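Local atomic coordinates of glucose-binding protein (Thermus thermophilus HB27, PDB entry 2B3B), a protein that binds glucose or galactose in a cleft and probably hands the sugar to a binding-protein-dependent transport system. Residues W134-P139 / K153-E158; L172-A177 / V343-H348; W8-E13 / N35-G40. All blocks are in the same frame, centred on the assembly; numbering follows the deposited sequence.

Interaction 1: W134-P139 / K153-E158; sequences WGVNPP and KQKGLE
K155, the first residue to leave helical geometry after helix 142-154, reaches across to the turn at W134. Its chain runs extended beyond CG and brings NZ to 2.7 Å from W134 O, a hydrogen bond in which NZ approaches the carbonyl oxygen fairly directly, tilted 20° from the carbonyl plane. NZ also passes G135 O at 3.5 Å, too long for a comparable grip. G156 then turns the chain with positive phi, its N bonded to K153 O, and this reversal brings L157 back toward the indole. L157 has its CG anti to the backbone N (chi1 -166°), and its CD2 methyl lies over one face of the W134 six-membered ring, 3.7 Å from the centroid and 23° off the normal, a CH-pi contact displaced toward the rim. W134 also packs on L152 and A237. With an alanine here in place of W134, L157 CD2 would probably lose its aromatic cover and a gap would be likely to open beside L152. Both segments contain Schellman motifs: G135 follows helix 128-133, G156 ends helix 142-154, and the contact joins these two helix ends at the surface.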
ATOM      1  N   TRP A 134       7.664  17.830  23.246  1.00 43.90           N
ATOM      2  CA  TRP A 134       7.477  19.070  22.461  1.00 43.73           C
ATOM      3  C   TRP A 134       6.200  19.829  22.805  1.00 43.39           C
ATOM      4  O   TRP A 134       5.950  20.908  22.276  1.00 43.13           O
ATOM      5  CB  TRP A 134       7.425  18.760  20.965  1.00 43.64           C
ATOM      6  CG  TRP A 134       8.707  18.336  20.409  1.00 43.48           C
ATOM      7  CD1 TRP A 134       9.929  18.881  20.656  1.00 43.60           C
ATOM      8  CD2 TRP A 134       8.913  17.282  19.468  1.00 43.68           C
ATOM      9  NE1 TRP A 134      10.896  18.212  19.943  1.00 44.42           N
ATOM     10  CE2 TRP A 134      10.296  17.229  19.198  1.00 43.83           C
ATOM     11  CE3 TRP A 134       8.057  16.372  18.826  1.00 43.91           C
ATOM     12  CZ2 TRP A 134      10.849  16.299  18.311  1.00 43.72           C
ATOM     13  CZ3 TRP A 134       8.610  15.442  17.960  1.00 43.58           C
ATOM     14  CH2 TRP A 134       9.990  15.415  17.705  1.00 43.38           C
ATOM     15  N   GLY A 135       5.381  19.245  23.662  1.00 43.58           N
ATOM     16  CA  GLY A 135       4.105  19.839  24.028  1.00 43.86           C
ATOM     17  C   GLY A 135       3.217  20.184  22.853  1.00 43.96           C
ATOM     18  O   GLY A 135       2.798  21.329  22.720  1.00 44.20           O
ATOM     19  N   VAL A 136       2.932  19.196  21.999  1.00 43.77           N
ATOM     20  CA  VAL A 136       1.935  19.343  20.921  1.00 43.46           C
ATOM     21  C   VAL A 136       1.027  18.118  20.895  1.00 43.06           C
ATOM     22  O   VAL A 136       1.396  17.071  21.421  1.00 43.24           O
ATOM     23  CB  VAL A 136       2.591  19.492  19.514  1.00 43.56           C
ATOM     24  CG1 VAL A 136       3.587  20.648  19.488  1.00 43.32           C
ATOM     25  CG2 VAL A 136       3.275  18.186  19.090  1.00 43.63           C
ATOM     26  N   ASN A 137      -0.135  18.259  20.260  1.00 42.65           N
ATOM     27  CA  ASN A 137      -1.075  17.163  19.996  1.00 42.53           C
ATOM     28  C   ASN A 137      -0.908  16.586  18.576  1.00 42.22           C
ATOM     29  O   ASN A 137      -0.328  17.246  17.706  1.00 41.94           O
ATOM     30  CB  ASN A 137      -2.514  17.678  20.108  1.00 43.06           C
ATOM     31  CG  ASN A 137      -2.878  18.173  21.514  1.00 44.11           C
ATOM     32  OD1 ASN A 137      -2.395  17.667  22.532  1.00 45.28           O
ATOM     33  ND2 ASN A 137      -3.758  19.166  21.561  1.00 45.18           N
ATOM     34  N   PRO A 138      -1.437  15.363  18.326  1.00 41.75           N
ATOM     35  CA  PRO A 138      -1.476  14.807  16.972  1.00 41.15           C
ATOM     36  C   PRO A 138      -2.567  15.450  16.126  1.00 40.86           C
ATOM     37  O   PRO A 138      -3.736  15.368  16.494  1.00 40.88           O
ATOM     38  CB  PRO A 138      -1.793  13.328  17.208  1.00 41.51           C
ATOM     39  CG  PRO A 138      -2.521  13.292  18.480  1.00 41.29           C
ATOM     40  CD  PRO A 138      -1.980  14.409  19.317  1.00 41.70           C
ATOM     41  N   PRO A 139      -2.193  16.094  15.001  1.00 40.12           N
ATOM     42  CA  PRO A 139      -3.157  16.892  14.244  1.00 39.77           C
ATOM     43  C   PRO A 139      -4.203  16.089  13.463  1.00 39.45           C
ATOM     44  O   PRO A 139      -3.882  15.097  12.791  1.00 38.90           O
ATOM     45  CB  PRO A 139      -2.274  17.728  13.311  1.00 39.70           C
ATOM     46  CG  PRO A 139      -0.997  17.002  13.217  1.00 39.86           C
ATOM     47  CD  PRO A 139      -0.837  16.159  14.425  1.00 39.87           C
ATOM     48  N   LYS A 153       8.922  23.841  14.305  1.00 36.43           N
ATOM     49  CA  LYS A 153      10.069  24.561  13.745  1.00 37.57           C
ATOM     50  C   LYS A 153      10.556  25.644  14.709  1.00 37.86           C
ATOM     51  O   LYS A 153      11.758  25.743  14.973  1.00 37.10           O
ATOM     52  CB  LYS A 153       9.738  25.180  12.393  1.00 37.01           C
ATOM     53  CG  LYS A 153       9.858  24.176  11.232  1.00 37.51           C
ATOM     54  CD  LYS A 153       9.122  24.704  10.026  1.00 37.29           C
ATOM     55  CE  LYS A 153       9.125  23.721   8.883  1.00 36.96           C
ATOM     56  NZ  LYS A 153       8.681  24.393   7.638  1.00 36.93           N
ATOM     57  N   GLN A 154       9.608  26.427  15.218  1.00 38.82           N
ATOM     58  CA  GLN A 154       9.874  27.434  16.271  1.00 39.90           C
ATOM     59  C   GLN A 154      10.616  26.810  17.454  1.00 39.86           C
ATOM     60  O   GLN A 154      11.631  27.339  17.914  1.00 40.82           O
ATOM     61  CB  GLN A 154       8.560  28.088  16.735  1.00 40.35           C
ATOM     62  CG  GLN A 154       7.958  29.034  15.672  1.00 42.02           C
ATOM     63  CD  GLN A 154       6.476  29.378  15.906  1.00 42.51           C
ATOM     64  OE1 GLN A 154       5.874  28.999  16.924  1.00 47.03           O
ATOM     65  NE2 GLN A 154       5.886  30.106  14.954  1.00 43.98           N
ATOM     66  N   LYS A 155      10.143  25.651  17.899  1.00 39.56           N
ATOM     67  CA  LYS A 155      10.771  24.924  19.002  1.00 39.05           C
ATOM     68  C   LYS A 155      12.056  24.167  18.631  1.00 38.34           C
ATOM     69  O   LYS A 155      12.564  23.411  19.455  1.00 39.09           O
ATOM     70  CB  LYS A 155       9.762  23.960  19.636  1.00 39.60           C
ATOM     71  CG  LYS A 155       8.538  24.675  20.192  1.00 40.13           C
ATOM     72  CD  LYS A 155       7.603  23.729  20.870  1.00 39.87           C
ATOM     73  CE  LYS A 155       6.478  24.493  21.528  1.00 41.03           C
ATOM     74  NZ  LYS A 155       5.445  23.595  22.123  1.00 41.98           N
ATOM     75  N   GLY A 156      12.579  24.357  17.418  1.00 36.93           N
ATOM     76  CA  GLY A 156      13.849  23.744  17.013  1.00 36.11           C
ATOM     77  C   GLY A 156      13.827  22.473  16.162  1.00 35.35           C
ATOM     78  O   GLY A 156      14.899  21.965  15.791  1.00 34.85           O
ATOM     79  N   LEU A 157      12.639  21.960  15.842  1.00 34.07           N
ATOM     80  CA  LEU A 157      12.532  20.787  14.952  1.00 33.67           C
ATOM     81  C   LEU A 157      12.430  21.256  13.491  1.00 32.38           C
ATOM     82  O   LEU A 157      11.373  21.668  13.046  1.00 32.50           O
ATOM     83  CB  LEU A 157      11.337  19.910  15.350  1.00 33.64           C
ATOM     84  CG  LEU A 157      11.258  18.489  14.752  1.00 33.65           C
ATOM     85  CD1 LEU A 157      12.465  17.603  15.059  1.00 32.69           C
ATOM     86  CD2 LEU A 157       9.988  17.805  15.217  1.00 33.66           C
ATOM     87  N   GLU A 158      13.555  21.195  12.774  1.00 31.95           N
ATOM     88  CA  GLU A 158      13.706  21.741  11.416  1.00 31.80           C
ATOM     89  C   GLU A 158      12.729  21.161  10.377  1.00 29.90           C
ATOM     90  O   GLU A 158      12.243  21.862   9.492  1.00 28.20           O
ATOM     91  CB  GLU A 158      15.115  21.443  10.894  1.00 32.39           C
ATOM     92  CG  GLU A 158      16.125  22.513  11.151  1.00 36.54           C
ATOM     93  CD  GLU A 158      17.518  22.152  10.625  1.00 36.72           C
ATOM     94  OE1 GLU A 158      17.627  21.605   9.502  1.00 41.01           O
ATOM     95  OE2 GLU A 158      18.504  22.422  11.358  1.00 43.53           O
TER

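Interaction 2: L172-A177 / V343-H348; sequences LWESVA and VGSLVH. With GLC (alpha-D-glucopyranose), chain G.
E174 OE1 accepts two backbone N-H groups, L346 N at 2.8 Å and V347 N at 2.9 Å, where the chain turns away from strand 341-344. In this periplasmic-binding-protein fold the carboxylate, carried by helix 166-191, thus fastens a helix to the loop that follows a strand of the large sheet. The two donors approach OE1 on its syn side but from opposite faces of the carboxylate plane, tilted 25° and 33° out of it; the V347 bond is nearly straight, whereas that of L346 is clearly bent. S345 OG donates to E174 OE2 at 2.9 Å, meeting the syn lone pair of that oxygen, and OE2 has a further partner in S121 OG. Four hydrogen bonds therefore hold this buried carboxylate and fix its rotation, and the donated N-H and O-H groups would be expected to stabilise its negative charge. The torsions explain the reach: CG stands between the backbone N and the carbonyl carbon (chi1 68°), and the rest of the chain is extended toward the loop.

S345 works in two directions, because OG also accepts from H348 N at 2.8 Å, an ST motif that ties the serine bonded to E174 to the backbone of a sugar-contacting histidine. Alongside this polar centre, L346 CD2 meets W173 CZ3 obliquely at 4.1 Å, while F208 and F360 also pack against that indole. V347 CG1 lies over one face of the H348 imidazole, offset toward its rim. The ring is further placed by H171, whose ND1 is hydrogen-bonded to H348 NE2, and its other nitrogen, ND1, faces the anomeric hydroxyl O1 of the alpha-D-glucopyranose at the imidazole edge.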
ATOM      1  N   LEU A 172       2.170  10.245   0.417  1.00 16.90           N
ATOM      2  CA  LEU A 172       1.696  11.419   1.112  1.00 17.49           C
ATOM      3  C   LEU A 172       0.603  12.138   0.330  1.00 17.30           C
ATOM      4  O   LEU A 172      -0.428  12.500   0.889  1.00 16.41           O
ATOM      5  CB  LEU A 172       2.850  12.363   1.384  1.00 17.49           C
ATOM      6  CG  LEU A 172       2.523  13.708   2.007  1.00 18.22           C
ATOM      7  CD1 LEU A 172       1.964  13.497   3.384  1.00 18.37           C
ATOM      8  CD2 LEU A 172       3.847  14.480   2.054  1.00 18.48           C
ATOM      9  N   TRP A 173       0.821  12.311  -0.967  1.00 18.20           N
ATOM     10  CA  TRP A 173      -0.128  13.019  -1.812  1.00 18.05           C
ATOM     11  C   TRP A 173      -1.523  12.389  -1.753  1.00 18.40           C
ATOM     12  O   TRP A 173      -2.512  13.107  -1.689  1.00 18.84           O
ATOM     13  CB  TRP A 173       0.351  13.076  -3.267  1.00 18.81           C
ATOM     14  CG  TRP A 173      -0.564  13.869  -4.149  1.00 18.80           C
ATOM     15  CD1 TRP A 173      -0.508  15.225  -4.369  1.00 20.38           C
ATOM     16  CD2 TRP A 173      -1.699  13.386  -4.913  1.00 17.96           C
ATOM     17  NE1 TRP A 173      -1.535  15.611  -5.214  1.00 19.37           N
ATOM     18  CE2 TRP A 173      -2.267  14.512  -5.574  1.00 19.25           C
ATOM     19  CE3 TRP A 173      -2.284  12.128  -5.100  1.00 18.36           C
ATOM     20  CZ2 TRP A 173      -3.383  14.408  -6.410  1.00 19.64           C
ATOM     21  CZ3 TRP A 173      -3.391  12.023  -5.913  1.00 19.63           C
ATOM     22  CH2 TRP A 173      -3.928  13.162  -6.573  1.00 20.50           C
ATOM     23  N   GLU A 174      -1.619  11.059  -1.772  1.00 18.18           N
ATOM     24  CA  GLU A 174      -2.959  10.443  -1.825  1.00 18.18           C
ATOM     25  C   GLU A 174      -3.735  10.669  -0.541  1.00 18.15           C
ATOM     26  O   GLU A 174      -4.941  10.856  -0.592  1.00 18.31           O
ATOM     27  CB  GLU A 174      -2.937   8.972  -2.281  1.00 18.13           C
ATOM     28  CG  GLU A 174      -2.291   7.948  -1.325  1.00 16.75           C
ATOM     29  CD  GLU A 174      -2.361   6.542  -1.899  1.00 17.32           C
ATOM     30  OE1 GLU A 174      -2.661   6.408  -3.110  1.00 16.21           O
ATOM     31  OE2 GLU A 174      -2.112   5.567  -1.158  1.00 15.28           O
ATOM     32  N   SER A 175      -3.053  10.742   0.596  1.00 18.77           N
ATOM     33  CA  SER A 175      -3.714  11.137   1.847  1.00 19.65           C
ATOM     34  C   SER A 175      -4.209  12.585   1.799  1.00 20.13           C
ATOM     35  O   SER A 175      -5.343  12.889   2.209  1.00 20.69           O
ATOM     36  CB  SER A 175      -2.774  11.000   3.032  1.00 19.61           C
ATOM     37  OG  SER A 175      -2.833   9.703   3.560  1.00 21.53           O
ATOM     38  N   VAL A 176      -3.351  13.478   1.330  1.00 20.21           N
ATOM     39  CA  VAL A 176      -3.730  14.894   1.206  1.00 20.29           C
ATOM     40  C   VAL A 176      -4.934  14.979   0.292  1.00 20.76           C
ATOM     41  O   VAL A 176      -5.924  15.574   0.666  1.00 21.77           O
ATOM     42  CB  VAL A 176      -2.561  15.787   0.700  1.00 20.32           C
ATOM     43  CG1 VAL A 176      -3.019  17.231   0.445  1.00 20.97           C
ATOM     44  CG2 VAL A 176      -1.415  15.791   1.707  1.00 19.80           C
ATOM     45  N   ALA A 177      -4.864  14.373  -0.900  1.00 21.45           N
ATOM     46  CA  ALA A 177      -5.967  14.422  -1.868  1.00 21.48           C
ATOM     47  C   ALA A 177      -7.271  13.892  -1.287  1.00 21.98           C
ATOM     48  O   ALA A 177      -8.324  14.503  -1.477  1.00 21.81           O
ATOM     49  CB  ALA A 177      -5.613  13.644  -3.133  1.00 21.08           C
ATOM     50  N   VAL A 343     -12.109   3.382   0.668  1.00 21.94           N
ATOM     51  CA  VAL A 343     -11.699   3.782  -0.687  1.00 20.94           C
ATOM     52  C   VAL A 343     -10.388   3.074  -0.987  1.00 20.06           C
ATOM     53  O   VAL A 343      -9.789   2.489  -0.113  1.00 20.03           O
ATOM     54  CB  VAL A 343     -11.524   5.328  -0.845  1.00 20.51           C
ATOM     55  CG1 VAL A 343     -12.807   6.075  -0.455  1.00 20.96           C
ATOM     56  CG2 VAL A 343     -10.347   5.828  -0.021  1.00 20.30           C
ATOM     57  N   GLY A 344      -9.949   3.114  -2.232  1.00 20.07           N
ATOM     58  CA  GLY A 344      -8.719   2.448  -2.605  1.00 19.14           C
ATOM     59  C   GLY A 344      -7.565   3.398  -2.844  1.00 18.49           C
ATOM     60  O   GLY A 344      -7.745   4.591  -3.171  1.00 18.20           O
ATOM     61  N   SER A 345      -6.366   2.846  -2.709  1.00 17.95           N
ATOM     62  CA  SER A 345      -5.116   3.569  -2.930  1.00 17.06           C
ATOM     63  C   SER A 345      -4.816   3.660  -4.430  1.00 17.34           C
ATOM     64  O   SER A 345      -5.128   2.745  -5.215  1.00 15.72           O
ATOM     65  CB  SER A 345      -3.967   2.884  -2.159  1.00 17.15           C
ATOM     66  OG  SER A 345      -2.681   3.186  -2.673  1.00 15.92           O
ATOM     67  N   LEU A 346      -4.231   4.792  -4.813  1.00 15.90           N
ATOM     68  CA  LEU A 346      -3.632   4.964  -6.118  1.00 15.81           C
ATOM     69  C   LEU A 346      -2.237   4.353  -6.150  1.00 15.51           C
ATOM     70  O   LEU A 346      -1.885   3.602  -7.067  1.00 15.20           O
ATOM     71  CB  LEU A 346      -3.500   6.474  -6.450  1.00 15.73           C
ATOM     72  CG  LEU A 346      -2.433   6.872  -7.478  1.00 15.75           C
ATOM     73  CD1 LEU A 346      -2.790   6.353  -8.855  1.00 18.88           C
ATOM     74  CD2 LEU A 346      -2.301   8.419  -7.545  1.00 15.17           C
ATOM     75  N   VAL A 347      -1.420   4.715  -5.162  1.00 15.55           N
ATOM     76  CA  VAL A 347      -0.012   4.375  -5.202  1.00 15.65           C
ATOM     77  C   VAL A 347       0.185   2.870  -5.063  1.00 15.59           C
ATOM     78  O   VAL A 347       1.167   2.317  -5.600  1.00 15.78           O
ATOM     79  CB  VAL A 347       0.800   5.171  -4.148  1.00 15.71           C
ATOM     80  CG1 VAL A 347       2.256   4.727  -4.134  1.00 16.31           C
ATOM     81  CG2 VAL A 347       0.729   6.668  -4.507  1.00 15.22           C
ATOM     82  N   HIS A 348      -0.787   2.218  -4.432  1.00 15.35           N
ATOM     83  CA  HIS A 348      -0.721   0.780  -4.185  1.00 16.37           C
ATOM     84  C   HIS A 348      -1.806  -0.022  -4.938  1.00 17.44           C
ATOM     85  O   HIS A 348      -2.279  -1.054  -4.440  1.00 16.75           O
ATOM     86  CB  HIS A 348      -0.701   0.523  -2.694  1.00 15.39           C
ATOM     87  CG  HIS A 348       0.367   1.310  -1.993  1.00 15.79           C
ATOM     88  ND1 HIS A 348       1.708   0.952  -2.015  1.00 11.74           N
ATOM     89  CD2 HIS A 348       0.300   2.492  -1.338  1.00 12.36           C
ATOM     90  CE1 HIS A 348       2.404   1.865  -1.360  1.00 14.74           C
ATOM     91  NE2 HIS A 348       1.580   2.825  -0.962  1.00 11.87           N
TER
HETATM   92  C1  GLC G2605       3.472  -2.166  -1.262  1.00 20.33           C
HETATM   93  C2  GLC G2605       2.819  -3.448  -0.638  1.00 18.08           C
HETATM   94  C3  GLC G2605       3.232  -3.787   0.802  1.00 16.36           C
HETATM   95  C4  GLC G2605       4.652  -3.296   1.101  1.00 15.64           C
HETATM   96  C5  GLC G2605       4.777  -1.789   0.812  1.00 15.84           C
HETATM   97  C6  GLC G2605       6.176  -1.190   1.033  1.00 14.64           C
HETATM   98  O1  GLC G2605       2.615  -1.288  -1.890  1.00 21.33           O
HETATM   99  O2  GLC G2605       1.412  -3.596  -0.892  1.00 17.59           O
HETATM  100  O3  GLC G2605       3.205  -5.198   0.946  1.00 17.28           O
HETATM  101  O4  GLC G2605       4.973  -3.538   2.461  1.00 15.51           O
HETATM  102  O5  GLC G2605       4.431  -1.433  -0.516  1.00 14.15           O
HETATM  103  O6  GLC G2605       7.118  -1.806   0.206  1.00 14.44           O

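Interaction 3: W8-E13 / N35-G40; sequences WWAGDE and NATVTG. With GLC (alpha-D-glucopyranose), chain G.
V38 O lies against W8, 3.3 Å from CB and 3.4 Å from CA, the latter a CA-H...O contact, while G40 O sits 3.5 Å from W8 CD1. No direct hydrogen bond joins the two segments, and much of their meeting is backbone oxygen against carbon. W8 holds its CG between the backbone N and the carbonyl carbon (chi1 61°), a torsion that sends the indole away from 35-40 and toward the sugar. There the ring presents its edge: NE1 gives O5 a straight but weak bond at 3.4 Å, and C1 of the glucose lies near the ring plane. W9 also meets the ligand edge-on, with NE1 donating to O3 at 2.9 Å. E13 takes the O4 and O6 hydroxyls: OE1 accepts a hydrogen bond from O6 and OE2 one from O4, the latter at 2.6 Å.

These groups stand on the loop between strand 2-7 and helix 15-27, at the C-terminal end of a parallel strand pair with 32-37, a beta-alpha-beta unit of the solute-binding fold whose strand ends face the ligand cleft. W8, W9 and E13 belong to the galactose site seen in this protein as well.

Behind the first shell, A10 CB packs on T37 and on T39 OG1, and T37 CG2 touches W9 O. Two waters bridge the segments: one donates to W8 O and accepts from the backbone G40 N, the other donates to W9 O and accepts from the side-chain N35 ND2. Further out, W224 NE1 bonds E13 OE1 and W9 N is hydrogen-bonded to S7 OG.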
ATOM      1  N   TRP A   8       8.277  -8.157  -3.561  1.00 17.98           N
ATOM      2  CA  TRP A   8       9.248  -7.158  -3.152  1.00 18.73           C
ATOM      3  C   TRP A   8       9.462  -7.161  -1.652  1.00 19.07           C
ATOM      4  O   TRP A   8       9.911  -6.179  -1.064  1.00 19.24           O
ATOM      5  CB  TRP A   8       8.886  -5.784  -3.711  1.00 18.53           C
ATOM      6  CG  TRP A   8       7.601  -5.134  -3.349  1.00 17.59           C
ATOM      7  CD1 TRP A   8       7.397  -4.245  -2.343  1.00 18.73           C
ATOM      8  CD2 TRP A   8       6.384  -5.182  -4.097  1.00 17.19           C
ATOM      9  NE1 TRP A   8       6.107  -3.757  -2.382  1.00 17.65           N
ATOM     10  CE2 TRP A   8       5.464  -4.307  -3.463  1.00 18.78           C
ATOM     11  CE3 TRP A   8       5.986  -5.859  -5.256  1.00 18.22           C
ATOM     12  CZ2 TRP A   8       4.153  -4.120  -3.933  1.00 18.11           C
ATOM     13  CZ3 TRP A   8       4.668  -5.674  -5.726  1.00 18.51           C
ATOM     14  CH2 TRP A   8       3.776  -4.825  -5.056  1.00 19.09           C
ATOM     15  N   TRP A   9       9.198  -8.300  -1.023  1.00 19.54           N
ATOM     16  CA  TRP A   9       9.303  -8.359   0.423  1.00 19.73           C
ATOM     17  C   TRP A   9      10.724  -8.706   0.861  1.00 20.47           C
ATOM     18  O   TRP A   9      10.968  -9.737   1.485  1.00 20.56           O
ATOM     19  CB  TRP A   9       8.271  -9.332   0.977  1.00 19.23           C
ATOM     20  CG  TRP A   9       6.905  -8.784   0.884  1.00 18.81           C
ATOM     21  CD1 TRP A   9       6.518  -7.462   1.013  1.00 18.91           C
ATOM     22  CD2 TRP A   9       5.707  -9.528   0.645  1.00 19.42           C
ATOM     23  NE1 TRP A   9       5.167  -7.354   0.837  1.00 19.28           N
ATOM     24  CE2 TRP A   9       4.634  -8.603   0.640  1.00 16.61           C
ATOM     25  CE3 TRP A   9       5.437 -10.890   0.415  1.00 17.94           C
ATOM     26  CZ2 TRP A   9       3.313  -8.993   0.429  1.00 19.85           C
ATOM     27  CZ3 TRP A   9       4.119 -11.282   0.200  1.00 19.20           C
ATOM     28  CH2 TRP A   9       3.070 -10.337   0.211  1.00 18.72           C
ATOM     29  N   ALA A  10      11.665  -7.822   0.525  1.00 20.79           N
ATOM     30  CA  ALA A  10      13.080  -8.067   0.759  1.00 20.82           C
ATOM     31  C   ALA A  10      13.463  -7.476   2.086  1.00 20.76           C
ATOM     32  O   ALA A  10      12.749  -6.634   2.628  1.00 20.79           O
ATOM     33  CB  ALA A  10      13.894  -7.463  -0.346  1.00 21.56           C
ATOM     34  N   GLY A  11      14.590  -7.935   2.625  1.00 21.72           N
ATOM     35  CA  GLY A  11      15.172  -7.378   3.837  1.00 21.14           C
ATOM     36  C   GLY A  11      14.215  -7.418   5.006  1.00 21.63           C
ATOM     37  O   GLY A  11      13.635  -8.483   5.318  1.00 22.22           O
ATOM     38  N   ASP A  12      14.001  -6.266   5.626  1.00 20.36           N
ATOM     39  CA  ASP A  12      13.149  -6.205   6.813  1.00 21.56           C
ATOM     40  C   ASP A  12      11.652  -6.254   6.516  1.00 21.02           C
ATOM     41  O   ASP A  12      10.838  -6.207   7.455  1.00 20.95           O
ATOM     42  CB  ASP A  12      13.488  -5.005   7.711  1.00 21.24           C
ATOM     43  CG  ASP A  12      13.257  -3.661   7.038  1.00 24.16           C
ATOM     44  OD1 ASP A  12      12.172  -3.457   6.420  1.00 24.92           O
ATOM     45  OD2 ASP A  12      14.181  -2.792   7.171  1.00 22.09           O
ATOM     46  N   GLU A  13      11.296  -6.297   5.227  1.00 20.98           N
ATOM     47  CA  GLU A  13       9.926  -6.604   4.834  1.00 21.40           C
ATOM     48  C   GLU A  13       9.667  -8.118   4.727  1.00 21.94           C
ATOM     49  O   GLU A  13       8.519  -8.530   4.526  1.00 22.62           O
ATOM     50  CB  GLU A  13       9.586  -5.933   3.507  1.00 21.89           C
ATOM     51  CG  GLU A  13       9.736  -4.397   3.510  1.00 19.80           C
ATOM     52  CD  GLU A  13       8.684  -3.701   2.668  1.00 21.03           C
ATOM     53  OE1 GLU A  13       9.043  -2.870   1.787  1.00 18.09           O
ATOM     54  OE2 GLU A  13       7.494  -3.993   2.894  1.00 20.45           O
ATOM     55  N   ASN A  35      12.805 -17.936  -3.005  1.00 25.29           N
ATOM     56  CA  ASN A  35      12.287 -16.654  -2.551  1.00 25.45           C
ATOM     57  C   ASN A  35      12.872 -15.558  -3.446  1.00 25.05           C
ATOM     58  O   ASN A  35      13.925 -14.992  -3.157  1.00 25.08           O
ATOM     59  CB  ASN A  35      12.612 -16.430  -1.072  1.00 25.21           C
ATOM     60  CG  ASN A  35      11.959 -15.149  -0.514  1.00 26.22           C
ATOM     61  OD1 ASN A  35      11.336 -14.392  -1.256  1.00 25.18           O
ATOM     62  ND2 ASN A  35      12.072 -14.935   0.796  1.00 25.92           N
ATOM     63  N   ALA A  36      12.187 -15.288  -4.551  1.00 24.27           N
ATOM     64  CA  ALA A  36      12.673 -14.354  -5.575  1.00 23.80           C
ATOM     65  C   ALA A  36      12.178 -12.925  -5.313  1.00 23.37           C
ATOM     66  O   ALA A  36      11.218 -12.467  -5.908  1.00 23.54           O
ATOM     67  CB  ALA A  36      12.239 -14.830  -6.939  1.00 24.04           C
ATOM     68  N   THR A  37      12.830 -12.230  -4.401  1.00 22.58           N
ATOM     69  CA  THR A  37      12.490 -10.847  -4.121  1.00 22.39           C
ATOM     70  C   THR A  37      13.241  -9.885  -5.035  1.00 21.91           C
ATOM     71  O   THR A  37      14.407 -10.116  -5.371  1.00 22.83           O
ATOM     72  CB  THR A  37      12.780 -10.475  -2.661  1.00 22.98           C
ATOM     73  OG1 THR A  37      14.103 -10.887  -2.318  1.00 23.04           O
ATOM     74  CG2 THR A  37      11.793 -11.169  -1.741  1.00 23.34           C
ATOM     75  N   VAL A  38      12.547  -8.831  -5.451  1.00 20.27           N
ATOM     76  CA  VAL A  38      13.160  -7.689  -6.116  1.00 20.08           C
ATOM     77  C   VAL A  38      13.089  -6.513  -5.139  1.00 19.24           C
ATOM     78  O   VAL A  38      12.017  -6.016  -4.786  1.00 18.38           O
ATOM     79  CB  VAL A  38      12.485  -7.348  -7.456  1.00 20.17           C
ATOM     80  CG1 VAL A  38      13.182  -6.151  -8.151  1.00 20.55           C
ATOM     81  CG2 VAL A  38      12.475  -8.561  -8.385  1.00 20.51           C
ATOM     82  N   THR A  39      14.259  -6.090  -4.687  1.00 18.58           N
ATOM     83  CA  THR A  39      14.349  -5.090  -3.635  1.00 17.98           C
ATOM     84  C   THR A  39      13.857  -3.726  -4.164  1.00 17.56           C
ATOM     85  O   THR A  39      14.292  -3.241  -5.238  1.00 17.14           O
ATOM     86  CB  THR A  39      15.773  -4.970  -3.111  1.00 17.89           C
ATOM     87  OG1 THR A  39      16.269  -6.285  -2.780  1.00 19.31           O
ATOM     88  CG2 THR A  39      15.815  -4.036  -1.861  1.00 18.57           C
ATOM     89  N   GLY A  40      12.948  -3.124  -3.411  1.00 16.81           N
ATOM     90  CA  GLY A  40      12.438  -1.799  -3.754  1.00 16.56           C
ATOM     91  C   GLY A  40      11.067  -1.536  -3.200  1.00 16.57           C
ATOM     92  O   GLY A  40      10.100  -2.264  -3.501  1.00 17.33           O
TER
HETATM   93  C1  GLC G2605       3.472  -2.166  -1.262  1.00 20.33           C
HETATM   94  C2  GLC G2605       2.819  -3.448  -0.638  1.00 18.08           C
HETATM   95  C3  GLC G2605       3.232  -3.787   0.802  1.00 16.36           C
HETATM   96  C4  GLC G2605       4.652  -3.296   1.101  1.00 15.64           C
HETATM   97  C5  GLC G2605       4.777  -1.789   0.812  1.00 15.84           C
HETATM   98  C6  GLC G2605       6.176  -1.190   1.033  1.00 14.64           C
HETATM   99  O1  GLC G2605       2.615  -1.288  -1.890  1.00 21.33           O
HETATM  100  O2  GLC G2605       1.412  -3.596  -0.892  1.00 17.59           O
HETATM  101  O3  GLC G2605       3.205  -5.198   0.946  1.00 17.28           O
HETATM  102  O4  GLC G2605       4.973  -3.538   2.461  1.00 15.51           O
HETATM  103  O5  GLC G2605       4.431  -1.433  -0.516  1.00 14.15           O
HETATM  104  O6  GLC G2605       7.118  -1.806   0.206  1.00 14.44           O
HETATM  105  O   HOH W   1      11.899  -4.295  -1.054  1.00 15.58           O
HETATM  106  O   HOH W   2      12.224 -12.165   2.021  1.00 28.71           O

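From the N terminus, interaction 3 comes first and closes a short loop: 21 residues, including helix 15-27, separate 8-13 from 35-40, and the contact brings together the ends of strands 2-7 and 32-37, parallel neighbours in the large sheet. Interaction 1 follows, bridging 13 residues, mostly helix 142-154, at the periphery, its centre about 28 Å from the centre of the chain. Interaction 2 opens last and spans 165 residues, linking helix 166-191 to the end of strand 341-344. The three are in series, neither nested nor crossed. Interactions 2 and 3 reach the same sheet and both touch the glucose, with nearest atoms about 6 Å apart; interaction 1 lies about 21 Å from interaction 3 by nearest atoms, away from the sugar.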